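Local structure of oligopeptide ABC transporter, periplasmic oligopeptide-binding protein, putative (Thermotoga maritima MSB8, 5IPW) at residues 334-347 with 485-498. The protein probably binds oligopeptides in the periplasm and hands them to an ABC transporter for import. Residues are numbered along the deposited sequence; the frame is centred on the assembly and turned at random.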
loop_
_atom_site.group_PDB
_atom_site.type_symbol
_atom_site.label_atom_id
_atom_site.label_comp_id
_atom_site.label_asym_id
_atom_site.label_seq_id
_atom_site.Cartn_x
_atom_site.Cartn_y
_atom_site.Cartn_z
ATOM N N ALA A 334 -6.626 -5.133 0.179
ATOM C CA ALA A 334 -7.151 -3.821 -0.189
ATOM C C ALA A 334 -7.624 -3.796 -1.638
ATOM O O ALA A 334 -7.280 -2.884 -2.401
ATOM C CB ALA A 334 -6.095 -2.753 0.046
ATOM N N ASN A 335 -8.419 -4.791 -2.020
ATOM C CA ASN A 335 -8.993 -4.802 -3.358
ATOM C C ASN A 335 -10.495 -4.553 -3.337
ATOM O O ASN A 335 -11.233 -5.211 -2.613
ATOM C CB ASN A 335 -8.631 -6.077 -4.129
ATOM C CG ASN A 335 -8.948 -7.341 -3.374
ATOM O OD1 ASN A 335 -9.909 -7.403 -2.608
ATOM N ND2 ASN A 335 -8.144 -8.373 -3.599
ATOM N N GLY A 336 -10.931 -3.577 -4.130
ATOM C CA GLY A 336 -12.344 -3.243 -4.250
ATOM C C GLY A 336 -13.155 -4.327 -4.937
ATOM O O GLY A 336 -14.383 -4.350 -4.840
ATOM N N SER A 337 -12.459 -5.206 -5.652
ATOM C CA SER A 337 -13.045 -6.401 -6.212
ATOM C C SER A 337 -11.949 -7.386 -6.542
ATOM O O SER A 337 -10.852 -6.995 -6.921
ATOM C CB SER A 337 -13.811 -6.073 -7.485
ATOM O OG SER A 337 -14.050 -7.258 -8.222
ATOM N N ALA A 338 -12.250 -8.666 -6.399
ATOM C CA ALA A 338 -11.332 -9.707 -6.831
ATOM C C ALA A 338 -11.430 -9.929 -8.344
ATOM O O ALA A 338 -10.505 -10.471 -8.952
ATOM C CB ALA A 338 -11.627 -11.001 -6.098
ATOM N N SER A 339 -12.552 -9.527 -8.945
ATOM C CA SER A 339 -12.776 -9.747 -10.375
ATOM C C SER A 339 -13.872 -8.844 -10.923
ATOM O O SER A 339 -15.048 -9.166 -10.814
ATOM C CB SER A 339 -13.131 -11.214 -10.636
ATOM O OG SER A 339 -13.174 -11.492 -12.025
ATOM N N ARG A 340 -13.469 -7.715 -11.507
ATOM C CA ARG A 340 -14.400 -6.747 -12.089
ATOM C C ARG A 340 -14.310 -6.731 -13.613
ATOM O O ARG A 340 -13.426 -7.358 -14.194
ATOM C CB ARG A 340 -14.181 -5.335 -11.515
ATOM C CG ARG A 340 -12.754 -4.801 -11.514
ATOM C CD ARG A 340 -12.262 -4.270 -12.860
ATOM N NE ARG A 340 -10.904 -3.743 -12.730
ATOM C CZ ARG A 340 -10.327 -2.856 -13.541
ATOM N NH1 ARG A 340 -10.968 -2.356 -14.595
ATOM N NH2 ARG A 340 -9.082 -2.463 -13.288
ATOM N N ILE A 341 -15.236 -6.012 -14.245
ATOM C CA ILE A 341 -15.301 -5.911 -15.701
ATOM C C ILE A 341 -15.563 -4.477 -16.141
ATOM O O ILE A 341 -16.247 -3.709 -15.462
ATOM C CB ILE A 341 -16.393 -6.836 -16.290
ATOM C CG1 ILE A 341 -16.240 -6.973 -17.808
ATOM C CG2 ILE A 341 -17.793 -6.335 -15.950
ATOM C CD1 ILE A 341 -17.171 -8.006 -18.413
ATOM N N SER A 342 -14.989 -4.116 -17.278
ATOM C CA SER A 342 -15.355 -2.886 -17.954
ATOM C C SER A 342 -15.684 -3.237 -19.401
ATOM O O SER A 342 -15.070 -4.128 -19.993
ATOM C CB SER A 342 -14.249 -1.829 -17.854
ATOM O OG SER A 342 -12.964 -2.384 -18.034
ATOM N N LEU A 343 -16.693 -2.573 -19.944
ATOM C CA LEU A 343 -17.065 -2.757 -21.337
ATOM C C LEU A 343 -16.238 -1.801 -22.182
ATOM O O LEU A 343 -15.723 -0.805 -21.679
ATOM C CB LEU A 343 -18.559 -2.487 -21.530
ATOM C CG LEU A 343 -19.512 -3.255 -20.607
ATOM C CD1 LEU A 343 -20.901 -2.649 -20.691
ATOM C CD2 LEU A 343 -19.537 -4.740 -20.944
ATOM N N ASN A 344 -16.110 -2.105 -23.467
ATOM C CA ASN A 344 -15.327 -1.268 -24.358
ATOM C C ASN A 344 -16.151 -0.053 -24.786
ATOM O O ASN A 344 -16.948 -0.127 -25.714
ATOM C CB ASN A 344 -14.851 -2.089 -25.563
ATOM C CG ASN A 344 -13.837 -1.349 -26.411
ATOM O OD1 ASN A 344 -13.654 -0.139 -26.274
ATOM N ND2 ASN A 344 -13.175 -2.076 -27.303
ATOM N N TYR A 345 -15.950 1.072 -24.109
ATOM C CA TYR A 345 -16.753 2.279 -24.352
ATOM C C TYR A 345 -16.240 3.102 -25.530
ATOM O O TYR A 345 -16.798 4.156 -25.855
ATOM C CB TYR A 345 -16.815 3.129 -23.084
ATOM C CG TYR A 345 -17.154 2.300 -21.871
ATOM C CD1 TYR A 345 -18.386 1.682 -21.757
ATOM C CD2 TYR A 345 -16.224 2.099 -20.861
ATOM C CE1 TYR A 345 -18.696 0.904 -20.661
ATOM C CE2 TYR A 345 -16.522 1.319 -19.757
ATOM C CZ TYR A 345 -17.759 0.727 -19.662
ATOM O OH TYR A 345 -18.058 -0.049 -18.574
ATOM N N ALA A 346 -15.160 2.628 -26.149
ATOM C CA ALA A 346 -14.718 3.127 -27.444
ATOM C C ALA A 346 -14.830 2.029 -28.513
ATOM O O ALA A 346 -14.116 2.055 -29.501
ATOM C CB ALA A 346 -13.289 3.641 -27.347
ATOM N N HIS A 347 -15.752 1.090 -28.321
ATOM C CA HIS A 347 -15.921 -0.043 -29.236
ATOM C C HIS A 347 -16.024 0.382 -30.695
ATOM O O HIS A 347 -16.722 1.342 -31.015
ATOM C CB HIS A 347 -17.178 -0.840 -28.889
ATOM C CG HIS A 347 -17.079 -2.287 -29.240
ATOM N ND1 HIS A 347 -17.020 -2.731 -30.540
ATOM C CD2 HIS A 347 -17.012 -3.392 -28.461
ATOM C CE1 HIS A 347 -16.929 -4.049 -30.550
ATOM N NE2 HIS A 347 -16.920 -4.475 -29.300
ATOM N N GLY A 485 -7.564 -2.101 -28.692
ATOM C CA GLY A 485 -8.998 -1.835 -28.626
ATOM C C GLY A 485 -9.808 -2.995 -29.179
ATOM O O GLY A 485 -10.991 -2.838 -29.494
ATOM N N ASP A 486 -9.173 -4.165 -29.277
ATOM C CA ASP A 486 -9.768 -5.341 -29.909
ATOM C C ASP A 486 -10.405 -6.210 -28.838
ATOM O O ASP A 486 -9.917 -7.296 -28.511
ATOM C CB ASP A 486 -8.701 -6.129 -30.690
ATOM C CG ASP A 486 -9.298 -7.187 -31.614
ATOM O OD1 ASP A 486 -10.503 -7.504 -31.497
ATOM O OD2 ASP A 486 -8.553 -7.701 -32.470
ATOM N N PHE A 487 -11.507 -5.711 -28.294
ATOM C CA PHE A 487 -12.263 -6.441 -27.293
ATOM C C PHE A 487 -13.638 -5.810 -27.105
ATOM O O PHE A 487 -13.847 -4.641 -27.422
ATOM C CB PHE A 487 -11.502 -6.473 -25.955
ATOM C CG PHE A 487 -11.297 -5.119 -25.343
ATOM C CD1 PHE A 487 -10.215 -4.332 -25.707
ATOM C CD2 PHE A 487 -12.192 -4.624 -24.411
ATOM C CE1 PHE A 487 -10.033 -3.077 -25.152
ATOM C CE2 PHE A 487 -12.013 -3.369 -23.848
ATOM C CZ PHE A 487 -10.935 -2.595 -24.221
ATOM N N ASP A 488 -14.561 -6.606 -26.584
ATOM C CA ASP A 488 -15.867 -6.134 -26.154
ATOM C C ASP A 488 -15.815 -5.768 -24.675
ATOM O O ASP A 488 -16.276 -4.696 -24.268
ATOM C CB ASP A 488 -16.925 -7.225 -26.367
ATOM C CG ASP A 488 -16.934 -7.762 -27.781
ATOM O OD1 ASP A 488 -16.788 -6.955 -28.709
ATOM O OD2 ASP A 488 -17.087 -8.984 -27.969
ATOM N N ALA A 489 -15.262 -6.675 -23.874
ATOM C CA ALA A 489 -15.152 -6.468 -22.435
ATOM C C ALA A 489 -13.922 -7.165 -21.840
ATOM O O ALA A 489 -13.583 -8.291 -22.221
ATOM C CB ALA A 489 -16.415 -6.947 -21.751
ATOM N N MET A 490 -13.279 -6.470 -20.899
ATOM C CA MET A 490 -12.073 -6.936 -20.210
ATOM C C MET A 490 -12.328 -7.056 -18.711
ATOM O O MET A 490 -12.821 -6.104 -18.082
ATOM C CB MET A 490 -10.942 -5.919 -20.398
ATOM C CG MET A 490 -10.377 -5.816 -21.802
ATOM S SD MET A 490 -9.303 -7.205 -22.182
ATOM C CE MET A 490 -8.513 -6.633 -23.673
ATOM N N VAL A 491 -11.975 -8.200 -18.127
ATOM C CA VAL A 491 -12.021 -8.333 -16.668
ATOM C C VAL A 491 -10.616 -8.244 -16.066
ATOM O O VAL A 491 -9.625 -8.718 -16.644
ATOM C CB VAL A 491 -12.761 -9.614 -16.166
ATOM C CG1 VAL A 491 -13.895 -10.009 -17.106
ATOM C CG2 VAL A 491 -11.808 -10.779 -15.944
ATOM N N TRP A 492 -10.555 -7.628 -14.893
ATOM C CA TRP A 492 -9.327 -7.518 -14.118
ATOM C C TRP A 492 -9.730 -7.342 -12.664
ATOM O O TRP A 492 -10.865 -6.941 -12.379
ATOM C CB TRP A 492 -8.526 -6.300 -14.578
ATOM C CG TRP A 492 -7.089 -6.273 -14.135
ATOM C CD1 TRP A 492 -6.528 -5.452 -13.193
ATOM C CD2 TRP A 492 -6.025 -7.077 -14.646
ATOM N NE1 TRP A 492 -5.184 -5.707 -13.084
ATOM C CE2 TRP A 492 -4.850 -6.700 -13.966
ATOM C CE3 TRP A 492 -5.951 -8.082 -15.613
ATOM C CZ2 TRP A 492 -3.623 -7.296 -14.219
ATOM C CZ3 TRP A 492 -4.731 -8.671 -15.861
ATOM C CH2 TRP A 492 -3.585 -8.281 -15.166
ATOM N N ASN A 493 -8.813 -7.637 -11.747
ATOM C CA ASN A 493 -9.057 -7.360 -10.335
ATOM C C ASN A 493 -9.058 -5.861 -10.114
ATOM O O ASN A 493 -8.877 -5.088 -11.050
ATOM C CB ASN A 493 -8.012 -8.033 -9.448
ATOM C CG ASN A 493 -6.611 -7.488 -9.671
ATOM O OD1 ASN A 493 -6.360 -6.288 -9.529
ATOM N ND2 ASN A 493 -5.689 -8.373 -10.027
ATOM N N MET A 494 -9.265 -5.446 -8.874
ATOM C CA MET A 494 -9.164 -4.040 -8.539
ATOM C C MET A 494 -8.472 -3.883 -7.197
ATOM O O MET A 494 -9.089 -3.506 -6.210
ATOM C CB MET A 494 -10.551 -3.412 -8.516
ATOM C CG MET A 494 -10.543 -1.899 -8.402
ATOM S SD MET A 494 -12.017 -1.331 -7.548
ATOM C CE MET A 494 -11.728 0.436 -7.565
ATOM N N ASP A 495 -7.179 -4.180 -7.174
ATOM C CA ASP A 495 -6.365 -3.997 -5.967
ATOM C C ASP A 495 -6.023 -2.526 -5.762
ATOM O O ASP A 495 -6.455 -1.674 -6.531
ATOM C CB ASP A 495 -5.102 -4.874 -6.009
ATOM C CG ASP A 495 -4.304 -4.707 -7.294
ATOM O OD1 ASP A 495 -4.620 -3.800 -8.097
ATOM O OD2 ASP A 495 -3.367 -5.505 -7.510
ATOM N N ARG A 496 -5.280 -2.233 -4.701
ATOM C CA ARG A 496 -4.889 -0.867 -4.368
ATOM C C ARG A 496 -6.102 0.045 -4.280
ATOM O O ARG A 496 -6.126 1.124 -4.869
ATOM C CB ARG A 496 -3.876 -0.327 -5.380
ATOM C CG ARG A 496 -2.667 -1.230 -5.553
ATOM C CD ARG A 496 -1.607 -0.600 -6.438
ATOM N NE ARG A 496 -0.824 -1.616 -7.146
ATOM C CZ ARG A 496 -1.150 -2.157 -8.324
ATOM N NH1 ARG A 496 -2.259 -1.797 -8.970
ATOM N NH2 ARG A 496 -0.352 -3.072 -8.866
ATOM N N ALA A 497 -7.099 -0.400 -3.523
ATOM C CA ALA A 497 -8.337 0.344 -3.337
ATOM C C ALA A 497 -8.501 0.842 -1.895
ATOM O O ALA A 497 -9.619 0.945 -1.393
ATOM C CB ALA A 497 -9.518 -0.525 -3.739
ATOM N N ALA A 498 -7.382 1.136 -1.232
ATOM C CA ALA A 498 -7.391 1.801 0.069
ATOM C C ALA A 498 -6.821 3.200 -0.098
ATOM O O ALA A 498 -7.502 4.193 0.158
ATOM C CB ALA A 498 -6.578 1.013 1.080
#
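Asn344 ND2 is held by two backbone carbonyls of the facing segment. It gives a nearly straight hydrogen bond to Phe487 O, 2.7 Å away and in the plane of the amide, and a weak one to Gly485 O. With CG anti to the backbone N (chi1 -170°), the amide lies flat over one face of the Phe487 ring, the planes 16° apart and ND2 above the ring centre; Met490 CG packs on the opposite face. Asn344 OD1 accepts from Ala346 N in an Asx turn, so both ends of the amide are used.

Close by, His347 NE2 donates to Asp488 OD1 at 2.6 Å, meeting its anti lone pair with ring and carboxylate nearly coplanar. Asp488 OD2 accepts a hydrogen bond from the backbone N of Thr442 on the neighbouring strand 440-445, which should help fix the carboxylate's rotation.

Between the ends, strands 340-343 and 489-494 run antiparallel. Arg340 pairs with Trp492 and Ser342 with Met490, each through two backbone bonds. On one face Ile341 CD1 and Leu343 CD2 meet Ala489 CB at 3.6 and 3.9 Å, while Ile341 CG1 touches Val491 CG1; Trp454 of helix 448-462 packs against Ile341 and Val491.

On the other face the Arg340 chain bends at chi2 (79°) and brings NE back to Asn493 O, 3.0 Å away, in the guanidinium plane but above that of the carbonyl. Trp492 CB lies over one guanidinium face, and NH2 forms a salt bridge with Asp516.

On the N-terminal side of the corner at 338-339 the segments stay joined, Ala497 N donating to Ala334 O at 2.7 Å. These are two adjacent inner strands of a mixed five-stranded sheet, 489-494 in the middle, and the helix-flanked sheet is characteristic of a lobe of the periplasmic binding protein fold.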